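Local coordinates for pesticidal crystal protein Cry2Aa (Bacillus thuringiensis serovar kurstaki, PDB 1I5P) that kills dipteran and lepidopteran larvae by binding to their midgut epithelial cells and promoting colloid-osmotic lysis, at residues Tyr49-Val54 and Gln91-Glu96; Gln99-Arg104 and Tyr169-Leu174; Leu176-Ala181 and Leu250-Tyr255; Phe244-Phe249 and Ala273-Ser278. One frame throughout, in Å; residues are numbered along the deposited sequence.

Interaction 1 of 4, residues Tyr49-Val54 and Gln91-Glu96; sequences YVAPVV and QDILRE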
# COMPACT_ATOMS: atom_id res chain seq x y z
N TYR A 49 -5.96 -6.18 -14.87
CA TYR A 49 -5.18 -6.22 -16.10
C TYR A 49 -3.75 -5.96 -15.65
O TYR A 49 -2.87 -5.63 -16.44
CB TYR A 49 -5.65 -5.17 -17.11
CG TYR A 49 -6.78 -5.67 -17.99
CD1 TYR A 49 -8.11 -5.46 -17.64
CD2 TYR A 49 -6.51 -6.43 -19.13
CE1 TYR A 49 -9.15 -5.99 -18.40
CE2 TYR A 49 -7.54 -6.98 -19.89
CZ TYR A 49 -8.85 -6.76 -19.52
OH TYR A 49 -9.86 -7.33 -20.26
N VAL A 50 -3.55 -6.10 -14.34
CA VAL A 50 -2.24 -5.91 -13.75
C VAL A 50 -1.40 -7.14 -14.05
O VAL A 50 -1.85 -8.27 -13.87
CB VAL A 50 -2.32 -5.74 -12.20
CG1 VAL A 50 -0.92 -5.73 -11.59
CG2 VAL A 50 -3.05 -4.46 -11.85
N ALA A 51 -0.18 -6.92 -14.53
CA ALA A 51 0.73 -8.01 -14.85
C ALA A 51 1.27 -8.53 -13.52
O ALA A 51 1.87 -7.77 -12.75
CB ALA A 51 1.87 -7.50 -15.72
N PRO A 52 1.07 -9.82 -13.23
CA PRO A 52 1.54 -10.43 -11.99
C PRO A 52 3.01 -10.21 -11.65
O PRO A 52 3.37 -10.17 -10.47
CB PRO A 52 1.22 -11.92 -12.19
CG PRO A 52 1.25 -12.06 -13.70
CD PRO A 52 0.47 -10.84 -14.11
N VAL A 53 3.86 -10.06 -12.66
CA VAL A 53 5.28 -9.83 -12.41
C VAL A 53 5.52 -8.60 -11.52
O VAL A 53 6.49 -8.55 -10.76
CB VAL A 53 6.06 -9.66 -13.73
CG1 VAL A 53 5.67 -8.36 -14.41
CG2 VAL A 53 7.56 -9.68 -13.44
N VAL A 54 4.64 -7.61 -11.60
CA VAL A 54 4.83 -6.40 -10.79
C VAL A 54 4.78 -6.77 -9.31
O VAL A 54 5.53 -6.22 -8.50
CB VAL A 54 3.76 -5.31 -11.10
CG1 VAL A 54 3.74 -5.01 -12.59
CG2 VAL A 54 2.38 -5.75 -10.62
N GLN A 91 6.67 -6.41 -22.33
CA GLN A 91 5.77 -6.13 -23.44
C GLN A 91 4.33 -6.29 -22.97
O GLN A 91 3.46 -5.52 -23.37
CB GLN A 91 6.03 -7.08 -24.62
CG GLN A 91 7.41 -6.94 -25.24
CD GLN A 91 7.60 -7.84 -26.45
OE1 GLN A 91 6.87 -8.82 -26.63
NE2 GLN A 91 8.59 -7.53 -27.28
N ASP A 92 4.07 -7.28 -22.13
CA ASP A 92 2.73 -7.52 -21.62
C ASP A 92 2.27 -6.41 -20.68
O ASP A 92 1.09 -6.06 -20.65
CB ASP A 92 2.66 -8.87 -20.91
CG ASP A 92 1.34 -9.08 -20.21
OD1 ASP A 92 0.34 -9.37 -20.91
OD2 ASP A 92 1.29 -8.96 -18.97
N ILE A 93 3.19 -5.87 -19.90
CA ILE A 93 2.86 -4.79 -18.98
C ILE A 93 2.33 -3.62 -19.80
O ILE A 93 1.30 -3.04 -19.48
CB ILE A 93 4.10 -4.33 -18.19
CG1 ILE A 93 4.39 -5.33 -17.06
CG2 ILE A 93 3.88 -2.92 -17.63
CD1 ILE A 93 5.66 -5.04 -16.28
N LEU A 94 3.04 -3.29 -20.88
CA LEU A 94 2.63 -2.20 -21.76
C LEU A 94 1.28 -2.48 -22.39
O LEU A 94 0.41 -1.61 -22.42
CB LEU A 94 3.65 -1.99 -22.88
CG LEU A 94 3.14 -1.09 -24.01
CD1 LEU A 94 2.95 0.35 -23.50
CD2 LEU A 94 4.11 -1.12 -25.17
N ARG A 95 1.11 -3.69 -22.90
CA ARG A 95 -0.15 -4.02 -23.55
C ARG A 95 -1.33 -4.10 -22.60
O ARG A 95 -2.44 -3.71 -22.97
CB ARG A 95 0.02 -5.29 -24.36
CG ARG A 95 1.06 -5.10 -25.47
CD ARG A 95 0.96 -3.68 -26.05
NE ARG A 95 1.75 -3.46 -27.26
CZ ARG A 95 1.27 -3.57 -28.50
NH1 ARG A 95 0.00 -3.90 -28.70
NH2 ARG A 95 2.06 -3.33 -29.54
N GLU A 96 -1.12 -4.60 -21.39
CA GLU A 96 -2.23 -4.67 -20.46
C GLU A 96 -2.53 -3.27 -19.93
O GLU A 96 -3.65 -2.97 -19.54
CB GLU A 96 -1.92 -5.62 -19.30
CG GLU A 96 -1.77 -7.07 -19.74
CD GLU A 96 -2.13 -8.05 -18.64
OE1 GLU A 96 -3.31 -8.11 -18.26
OE2 GLU A 96 -1.22 -8.78 -18.17
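Apolar contacts between Ala51, Val53, Val54 and Ile93 form the inner part of this meeting. The CB of Ala51 lies 3.6 Å from CG1 of Ile93. CG1 stands anti to the carbonyl carbon of Ile93 (chi1 -78°) and the chain runs on extended, which carries CD1 up to the two valines: Val53 CG1 is 3.8 Å from Ile93 CD1, the two side chains crossing at about a right angle, and Val54 CG1 touches the same methyl from further off. The setting is the helical bundle of the pore-forming N-terminal domain of three-domain Cry toxins. Here the loop leading into helix 53-65 lies along helix 88-101, and Asn251 of helix 238-259 covers both Val54 and Ile93. Polar atoms gather nearer the surface, where Glu96 reaches the loop backbone. Its OE1 is 3.1 Å from Tyr49 O, two acceptors that cannot bond to each other; Lys42 probably eases this closeness, since its NZ makes a salt bridge to Glu96 OE1 and a hydrogen bond to Val50 O. The Tyr49 ring and the Glu96 carboxylate are turned 79° apart, with OE1 3.7 Å from Tyr49 CD2. On the same helix, Asp92 OD2 comes within 3.6 Å of the Ala51 methyl.

Interaction 2 of 4, residues Gln99-Arg104 and Tyr169-Leu174; sequences QFLNQR and YQLLLL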
# COMPACT_ATOMS: atom_id res chain seq x y z
N GLN A 99 -4.66 -1.69 -22.53
CA GLN A 99 -6.02 -2.17 -22.42
C GLN A 99 -6.73 -1.54 -21.23
O GLN A 99 -7.90 -1.17 -21.32
CB GLN A 99 -6.04 -3.70 -22.31
CG GLN A 99 -7.44 -4.31 -22.37
CD GLN A 99 -7.41 -5.78 -22.75
OE1 GLN A 99 -6.34 -6.34 -23.01
NE2 GLN A 99 -8.58 -6.41 -22.79
N PHE A 100 -6.03 -1.42 -20.11
CA PHE A 100 -6.60 -0.84 -18.90
C PHE A 100 -6.98 0.63 -19.07
O PHE A 100 -8.07 1.04 -18.69
CB PHE A 100 -5.63 -0.96 -17.72
CG PHE A 100 -6.18 -0.41 -16.42
CD1 PHE A 100 -7.18 -1.09 -15.73
CD2 PHE A 100 -5.72 0.80 -15.91
CE1 PHE A 100 -7.71 -0.58 -14.55
CE2 PHE A 100 -6.24 1.33 -14.73
CZ PHE A 100 -7.24 0.64 -14.05
N LEU A 101 -6.07 1.41 -19.64
CA LEU A 101 -6.32 2.84 -19.82
C LEU A 101 -7.09 3.18 -21.10
O LEU A 101 -7.59 4.29 -21.25
CB LEU A 101 -4.99 3.60 -19.82
CG LEU A 101 -4.15 3.49 -18.55
CD1 LEU A 101 -2.82 4.22 -18.77
CD2 LEU A 101 -4.90 4.08 -17.37
N ASN A 102 -7.17 2.21 -22.00
CA ASN A 102 -7.83 2.40 -23.29
C ASN A 102 -7.03 3.44 -24.06
O ASN A 102 -7.59 4.29 -24.75
CB ASN A 102 -9.28 2.85 -23.12
CG ASN A 102 -10.05 2.84 -24.44
OD1 ASN A 102 -9.67 2.13 -25.38
ND2 ASN A 102 -11.13 3.61 -24.51
N GLN A 103 -5.71 3.38 -23.91
CA GLN A 103 -4.80 4.28 -24.61
C GLN A 103 -3.78 3.42 -25.35
O GLN A 103 -3.39 2.36 -24.88
CB GLN A 103 -4.05 5.20 -23.64
CG GLN A 103 -4.91 6.11 -22.77
CD GLN A 103 -4.10 7.11 -21.95
OE1 GLN A 103 -4.56 7.63 -20.94
NE2 GLN A 103 -2.87 7.38 -22.40
N ARG A 104 -3.37 3.89 -26.52
CA ARG A 104 -2.40 3.16 -27.32
C ARG A 104 -1.26 4.05 -27.78
O ARG A 104 -1.46 5.23 -28.04
CB ARG A 104 -3.09 2.54 -28.54
CG ARG A 104 -3.86 1.27 -28.24
CD ARG A 104 -3.33 0.14 -29.10
NE ARG A 104 -1.88 0.02 -28.96
CZ ARG A 104 -1.04 -0.18 -29.97
NH1 ARG A 104 -1.50 -0.29 -31.21
NH2 ARG A 104 0.26 -0.26 -29.74
N TYR A 169 2.48 10.10 -24.00
CA TYR A 169 2.21 8.76 -23.49
C TYR A 169 2.87 8.52 -22.14
O TYR A 169 3.15 7.37 -21.79
CB TYR A 169 2.72 7.71 -24.47
CG TYR A 169 2.43 8.01 -25.91
CD1 TYR A 169 3.37 8.67 -26.70
CD2 TYR A 169 1.22 7.64 -26.49
CE1 TYR A 169 3.12 8.94 -28.04
CE2 TYR A 169 0.95 7.91 -27.83
CZ TYR A 169 1.91 8.56 -28.60
OH TYR A 169 1.66 8.83 -29.92
N GLN A 170 3.12 9.58 -21.39
CA GLN A 170 3.79 9.42 -20.10
C GLN A 170 3.06 8.52 -19.11
O GLN A 170 3.70 7.70 -18.45
CB GLN A 170 4.05 10.79 -19.46
CG GLN A 170 4.79 11.76 -20.38
CD GLN A 170 5.49 12.87 -19.63
OE1 GLN A 170 4.89 13.51 -18.76
NE2 GLN A 170 6.75 13.10 -19.96
N LEU A 171 1.74 8.65 -19.01
CA LEU A 171 0.99 7.80 -18.08
C LEU A 171 0.95 6.36 -18.57
O LEU A 171 1.09 5.42 -17.79
CB LEU A 171 -0.44 8.30 -17.91
CG LEU A 171 -1.27 7.52 -16.88
CD1 LEU A 171 -0.80 7.87 -15.46
CD2 LEU A 171 -2.75 7.85 -17.04
N LEU A 172 0.76 6.19 -19.87
CA LEU A 172 0.70 4.86 -20.46
C LEU A 172 2.01 4.10 -20.29
O LEU A 172 2.01 2.88 -20.12
CB LEU A 172 0.35 4.97 -21.94
CG LEU A 172 0.23 3.65 -22.71
CD1 LEU A 172 -0.56 2.64 -21.89
CD2 LEU A 172 -0.44 3.91 -24.06
N LEU A 173 3.12 4.82 -20.34
CA LEU A 173 4.44 4.23 -20.22
C LEU A 173 4.96 4.21 -18.78
O LEU A 173 5.99 3.62 -18.50
CB LEU A 173 5.43 5.00 -21.09
CG LEU A 173 5.18 4.96 -22.60
CD1 LEU A 173 6.06 5.99 -23.30
CD2 LEU A 173 5.49 3.56 -23.13
N LEU A 174 4.23 4.85 -17.87
CA LEU A 174 4.67 4.93 -16.48
C LEU A 174 5.04 3.57 -15.86
O LEU A 174 6.07 3.46 -15.19
CB LEU A 174 3.62 5.64 -15.62
CG LEU A 174 4.13 6.24 -14.30
CD1 LEU A 174 5.30 7.20 -14.57
CD2 LEU A 174 3.00 6.97 -13.59
O HOH W 1 -0.47 8.41 -21.51
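Tyr169, just ahead of helix 170-193, meets Arg104 through its ring: CE2 lies 3.6 Å from the Arg104 carbonyl oxygen, approached obliquely. The guanidinium of Arg104 is engaged elsewhere, its NE in a salt bridge with Glu98. Next comes Leu171, whose CD2 touches Leu101 CD1 at 4.0 Å, the two side chains crossing at a slant near the end of helix 88-101. Phe244 of helix 238-259 packs against both leucines, and the pair lies at the periphery of the Cry-toxin helical bundle, at a place where one helix ends and another starts. Asn102, with positive phi (64°), takes the chain out of the first helix, and Gln103 follows in an extended conformation with its side chain directed to Leu172. Leu172 gives the most surface to the contact. Its CG stands anti to the backbone N (chi1 -180°), which turns the side chain toward the loop, with CD2 3.4 Å from Gln103 O and 3.9 Å from Gln103 CB; the two side chains slide past each other in opposite directions. The backbone N of Leu172, in the first turn of its helix, donates to a water at 3.0 Å. That same water accepts from Gln103 NE2 at 2.8 Å, bridging the loop and the helix start.

Interaction 3 of 4, residues Leu176-Ala181 and Leu250-Tyr255; sequences LFAQAA and LNVFEY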
# COMPACT_ATOMS: atom_id res chain seq x y z
N LEU A 176 6.15 0.89 -17.32
CA LEU A 176 7.43 0.49 -17.91
C LEU A 176 8.57 1.34 -17.36
O LEU A 176 9.63 0.83 -17.01
CB LEU A 176 7.39 0.62 -19.44
CG LEU A 176 6.51 -0.35 -20.24
CD1 LEU A 176 6.84 -0.20 -21.72
CD2 LEU A 176 6.77 -1.79 -19.79
N PHE A 177 8.35 2.65 -17.27
CA PHE A 177 9.38 3.53 -16.75
C PHE A 177 9.73 3.14 -15.31
O PHE A 177 10.89 3.15 -14.92
CB PHE A 177 8.94 5.00 -16.79
CG PHE A 177 9.91 5.92 -16.10
CD1 PHE A 177 11.10 6.29 -16.70
CD2 PHE A 177 9.66 6.34 -14.79
CE1 PHE A 177 12.04 7.06 -16.02
CE2 PHE A 177 10.60 7.11 -14.10
CZ PHE A 177 11.79 7.47 -14.72
N ALA A 178 8.71 2.80 -14.53
CA ALA A 178 8.93 2.40 -13.14
C ALA A 178 9.83 1.17 -13.09
O ALA A 178 10.76 1.11 -12.29
CB ALA A 178 7.61 2.10 -12.47
N GLN A 179 9.56 0.19 -13.95
CA GLN A 179 10.38 -1.01 -13.99
C GLN A 179 11.82 -0.64 -14.37
O GLN A 179 12.77 -1.16 -13.78
CB GLN A 179 9.83 -2.02 -15.00
CG GLN A 179 8.53 -2.72 -14.58
CD GLN A 179 8.67 -3.48 -13.26
OE1 GLN A 179 9.76 -3.89 -12.88
NE2 GLN A 179 7.55 -3.66 -12.57
N ALA A 180 11.98 0.25 -15.34
CA ALA A 180 13.31 0.67 -15.78
C ALA A 180 14.01 1.47 -14.68
O ALA A 180 15.22 1.35 -14.49
CB ALA A 180 13.21 1.51 -17.05
N ALA A 181 13.25 2.29 -13.97
CA ALA A 181 13.81 3.07 -12.88
C ALA A 181 14.27 2.09 -11.81
O ALA A 181 15.30 2.31 -11.16
CB ALA A 181 12.76 4.03 -12.31
N LEU A 250 0.22 -0.57 -7.82
CA LEU A 250 0.87 -1.87 -7.97
C LEU A 250 1.96 -1.84 -9.04
O LEU A 250 2.99 -2.50 -8.90
CB LEU A 250 -0.15 -2.94 -8.31
CG LEU A 250 -1.03 -3.43 -7.16
CD1 LEU A 250 -2.09 -4.39 -7.69
CD2 LEU A 250 -0.16 -4.12 -6.12
N ASN A 251 1.71 -1.08 -10.10
CA ASN A 251 2.64 -0.96 -11.23
C ASN A 251 3.69 0.11 -11.07
O ASN A 251 4.75 0.05 -11.71
CB ASN A 251 1.86 -0.65 -12.51
CG ASN A 251 1.39 -1.88 -13.22
OD1 ASN A 251 2.15 -2.53 -13.94
ND2 ASN A 251 0.12 -2.23 -13.03
N VAL A 252 3.42 1.10 -10.22
CA VAL A 252 4.34 2.20 -10.06
C VAL A 252 4.73 2.64 -8.65
O VAL A 252 5.91 2.70 -8.33
CB VAL A 252 3.80 3.46 -10.80
CG1 VAL A 252 4.75 4.63 -10.63
CG2 VAL A 252 3.59 3.13 -12.29
N PHE A 253 3.76 2.95 -7.81
CA PHE A 253 4.10 3.47 -6.49
C PHE A 253 4.64 2.54 -5.42
O PHE A 253 5.22 3.01 -4.44
CB PHE A 253 2.95 4.33 -5.99
CG PHE A 253 2.67 5.48 -6.89
CD1 PHE A 253 1.60 5.44 -7.79
CD2 PHE A 253 3.56 6.55 -6.96
CE1 PHE A 253 1.44 6.44 -8.74
CE2 PHE A 253 3.41 7.55 -7.91
CZ PHE A 253 2.35 7.50 -8.80
N GLU A 254 4.47 1.23 -5.61
CA GLU A 254 5.04 0.29 -4.66
C GLU A 254 6.55 0.48 -4.81
O GLU A 254 7.31 0.40 -3.85
CB GLU A 254 4.66 -1.14 -5.02
CG GLU A 254 3.47 -1.65 -4.25
CD GLU A 254 3.74 -1.74 -2.76
OE1 GLU A 254 2.89 -1.26 -1.98
OE2 GLU A 254 4.81 -2.28 -2.37
N TYR A 255 6.96 0.74 -6.05
CA TYR A 255 8.37 0.95 -6.35
C TYR A 255 8.84 2.31 -5.86
O TYR A 255 9.90 2.42 -5.25
CB TYR A 255 8.60 0.83 -7.86
CG TYR A 255 8.12 -0.49 -8.41
CD1 TYR A 255 7.15 -0.55 -9.41
CD2 TYR A 255 8.63 -1.69 -7.92
CE1 TYR A 255 6.69 -1.78 -9.89
CE2 TYR A 255 8.18 -2.92 -8.39
CZ TYR A 255 7.21 -2.96 -9.38
OH TYR A 255 6.79 -4.18 -9.84
O HOH W 2 5.32 -1.85 -13.58
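Helices 176-181 and 250-255 run in roughly the same direction, their axes 35° apart and 8.7 Å from each other at closest approach, with Ala178 and Val252 nearest in the backbone. They are parts of two long helices, 170-193 and 238-259, in the helical bundle of the Cry toxin's N-terminal domain. The small side chain of Ala178 points at the other helix and permits the close spacing: its CB is 3.6 Å from the carbonyl oxygen of Asn251, 4.1 Å from Tyr255 CD1 and slightly farther from Val252 CG2. A wider pi-type turn at 250-253 interrupts the regular pattern of the second helix, and Asn251 O lies 2.7 Å from a water that probably donates a hydrogen bond to it. Gln179 donates to this water through NE2, so the water links the helices in a fully buried interface. The glutamine chain bends at chi2, bringing its amide beside Tyr255. The amide and phenol planes stand 78° apart. The phenol oxygen also has a weak hydrogen bond to Val54 O of helix 53-65. From the glutamine it receives a second weak bond, Gln179 NE2 to Tyr255 OH, 2.9 Å long and bent to 142° at the hydrogen.

Interaction 4 of 4, residues Phe244-Phe249 and Ala273-Ser278; sequences FRTYMF and ANLYAS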
# COMPACT_ATOMS: atom_id res chain seq x y z
N PHE A 244 -8.14 2.59 -10.83
CA PHE A 244 -7.12 3.38 -11.50
C PHE A 244 -5.96 3.53 -10.53
O PHE A 244 -4.80 3.40 -10.91
CB PHE A 244 -7.66 4.77 -11.86
CG PHE A 244 -6.64 5.67 -12.50
CD1 PHE A 244 -6.26 5.49 -13.83
CD2 PHE A 244 -6.04 6.68 -11.77
CE1 PHE A 244 -5.30 6.31 -14.42
CE2 PHE A 244 -5.07 7.51 -12.35
CZ PHE A 244 -4.70 7.32 -13.68
N ARG A 245 -6.28 3.82 -9.27
CA ARG A 245 -5.26 3.99 -8.23
C ARG A 245 -4.54 2.68 -7.96
O ARG A 245 -3.31 2.64 -7.89
CB ARG A 245 -5.89 4.50 -6.93
CG ARG A 245 -4.92 4.54 -5.75
CD ARG A 245 -5.58 5.10 -4.50
NE ARG A 245 -4.68 5.07 -3.35
CZ ARG A 245 -4.27 3.96 -2.75
NH1 ARG A 245 -4.68 2.77 -3.17
NH2 ARG A 245 -3.44 4.04 -1.72
N THR A 246 -5.31 1.61 -7.80
CA THR A 246 -4.73 0.30 -7.54
C THR A 246 -3.77 -0.09 -8.64
O THR A 246 -2.64 -0.52 -8.36
CB THR A 246 -5.83 -0.77 -7.43
OG1 THR A 246 -6.56 -0.57 -6.21
CG2 THR A 246 -5.23 -2.16 -7.45
N TYR A 247 -4.20 0.06 -9.88
CA TYR A 247 -3.37 -0.29 -11.02
C TYR A 247 -2.03 0.44 -10.95
O TYR A 247 -0.97 -0.18 -11.08
CB TYR A 247 -4.09 0.06 -12.33
CG TYR A 247 -3.41 -0.56 -13.54
CD1 TYR A 247 -3.86 -1.77 -14.08
CD2 TYR A 247 -2.27 0.03 -14.09
CE1 TYR A 247 -3.19 -2.38 -15.14
CE2 TYR A 247 -1.59 -0.57 -15.15
CZ TYR A 247 -2.05 -1.77 -15.66
OH TYR A 247 -1.35 -2.38 -16.68
N MET A 248 -2.07 1.75 -10.75
CA MET A 248 -0.84 2.55 -10.67
C MET A 248 -0.03 2.30 -9.40
O MET A 248 1.20 2.37 -9.42
CB MET A 248 -1.17 4.04 -10.79
CG MET A 248 -1.66 4.46 -12.18
SD MET A 248 -0.43 4.12 -13.48
CE MET A 248 -1.49 3.90 -14.94
N PHE A 249 -0.69 2.00 -8.29
CA PHE A 249 0.05 1.74 -7.06
C PHE A 249 0.81 0.42 -7.15
O PHE A 249 1.92 0.30 -6.65
CB PHE A 249 -0.90 1.76 -5.86
CG PHE A 249 -0.92 3.08 -5.14
CD1 PHE A 249 -1.47 4.21 -5.74
CD2 PHE A 249 -0.32 3.21 -3.89
CE1 PHE A 249 -1.44 5.45 -5.11
CE2 PHE A 249 -0.28 4.45 -3.24
CZ PHE A 249 -0.84 5.57 -3.85
N ALA A 273 1.16 1.08 1.20
CA ALA A 273 -0.08 1.79 0.91
C ALA A 273 -1.23 0.80 0.80
O ALA A 273 -1.03 -0.38 0.48
CB ALA A 273 0.05 2.57 -0.38
N ASN A 274 -2.44 1.26 1.07
CA ASN A 274 -3.62 0.41 0.96
C ASN A 274 -4.01 0.28 -0.50
O ASN A 274 -3.54 1.02 -1.35
CB ASN A 274 -4.82 1.02 1.69
CG ASN A 274 -4.63 1.09 3.19
OD1 ASN A 274 -4.15 0.15 3.82
ND2 ASN A 274 -5.05 2.21 3.77
N LEU A 275 -4.89 -0.69 -0.76
CA LEU A 275 -5.46 -0.90 -2.08
C LEU A 275 -6.94 -0.93 -1.72
O LEU A 275 -7.35 -1.74 -0.89
CB LEU A 275 -5.04 -2.24 -2.68
CG LEU A 275 -3.56 -2.43 -3.06
CD1 LEU A 275 -3.39 -3.79 -3.71
CD2 LEU A 275 -3.13 -1.33 -4.02
N TYR A 276 -7.74 -0.05 -2.31
CA TYR A 276 -9.17 -0.01 -2.01
C TYR A 276 -9.98 -0.62 -3.13
O TYR A 276 -9.73 -0.38 -4.31
CB TYR A 276 -9.66 1.42 -1.79
CG TYR A 276 -8.80 2.22 -0.87
CD1 TYR A 276 -7.75 3.00 -1.36
CD2 TYR A 276 -9.02 2.21 0.51
CE1 TYR A 276 -6.94 3.74 -0.50
CE2 TYR A 276 -8.23 2.95 1.37
CZ TYR A 276 -7.20 3.71 0.87
OH TYR A 276 -6.43 4.44 1.75
N ALA A 277 -10.98 -1.41 -2.75
CA ALA A 277 -11.84 -2.06 -3.71
C ALA A 277 -13.30 -1.76 -3.41
O ALA A 277 -13.71 -1.74 -2.24
CB ALA A 277 -11.61 -3.56 -3.69
N SER A 278 -14.07 -1.50 -4.45
CA SER A 278 -15.50 -1.25 -4.31
C SER A 278 -16.15 -2.11 -5.39
O SER A 278 -15.47 -2.59 -6.30
CB SER A 278 -15.84 0.24 -4.49
OG SER A 278 -15.76 0.65 -5.85
O HOH W 3 -7.04 1.49 -4.74
O HOH W 4 -9.05 -1.39 -6.79
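Arg245 reaches out from helix 244-249 to Asn274, joining the last long helix of the N-terminal bundle to the start of the beta-prism middle domain. Strand 275-278 runs roughly antiparallel to the helix segment, at 149°, and is an edge strand of an antiparallel sheet, bonded through its backbone to strand 462-469. With CG anti to the backbone N (chi1 173°) and the chain extended as far as NE, the guanidinium arrives end-on at the carbonyl oxygen of Asn274. Both terminal nitrogens donate to this one atom, NH1 at 2.8 Å and NH2 at 3.0 Å from Asn274 O. The oxygen lies in the guanidinium plane, whereas both nitrogens approach from one face of the carbonyl, well above its plane. Rings flank the cation: Phe249 CE1 lies over one face of the guanidinium, and the Tyr276 ring brings CE1 over the centre of the other, 3.5 Å from Arg245 CZ. The tyrosine thus offers its edge, with the two planes 62° apart. Two waters complete the polar network. One accepts from Arg245 NH1 and Tyr276 N and lies 2.6 Å from Thr246 OG1, which is also hydrogen-bonded to Leu242 O; the single hydroxyl proton can serve only one of the two. The other water donates to Thr246 OG1 and to Tyr276 O. Asn274 OD1 is satisfied by Asn469 ND2, and Asn274 ND2 makes a weak but straight bond (3.3 Å) to Tyr276 OH. Beside this network, the Thr246 methyl meets Leu275 CD2, and the Ala273 CB abuts the Phe249 ring edge, 3.4 Å from CE2.

How the interactions relate
Helix 238-259 ties the set together: it supplies a segment to interactions 3 and 4, whose centres lie about 14 Å apart, and its side chains also pack on interactions 1 and 2. Tyr247 touches the loop of interaction 1, with CD1 3.6 Å from Val50 CG2, and stacks with Phe100 of interaction 2. Interactions 1 and 2 share helix 88-101, their centres about 11 Å apart; interactions 2 and 3 share helix 170-193 and meet where Leu174 CG lies 3.7 Å from Val252 CG2. The first three contacts are thus internal to the helical bundle, whereas interaction 4 joins the bundle to the first strand of the middle domain's three-stranded sheet, largely through polar and water-mediated bonds.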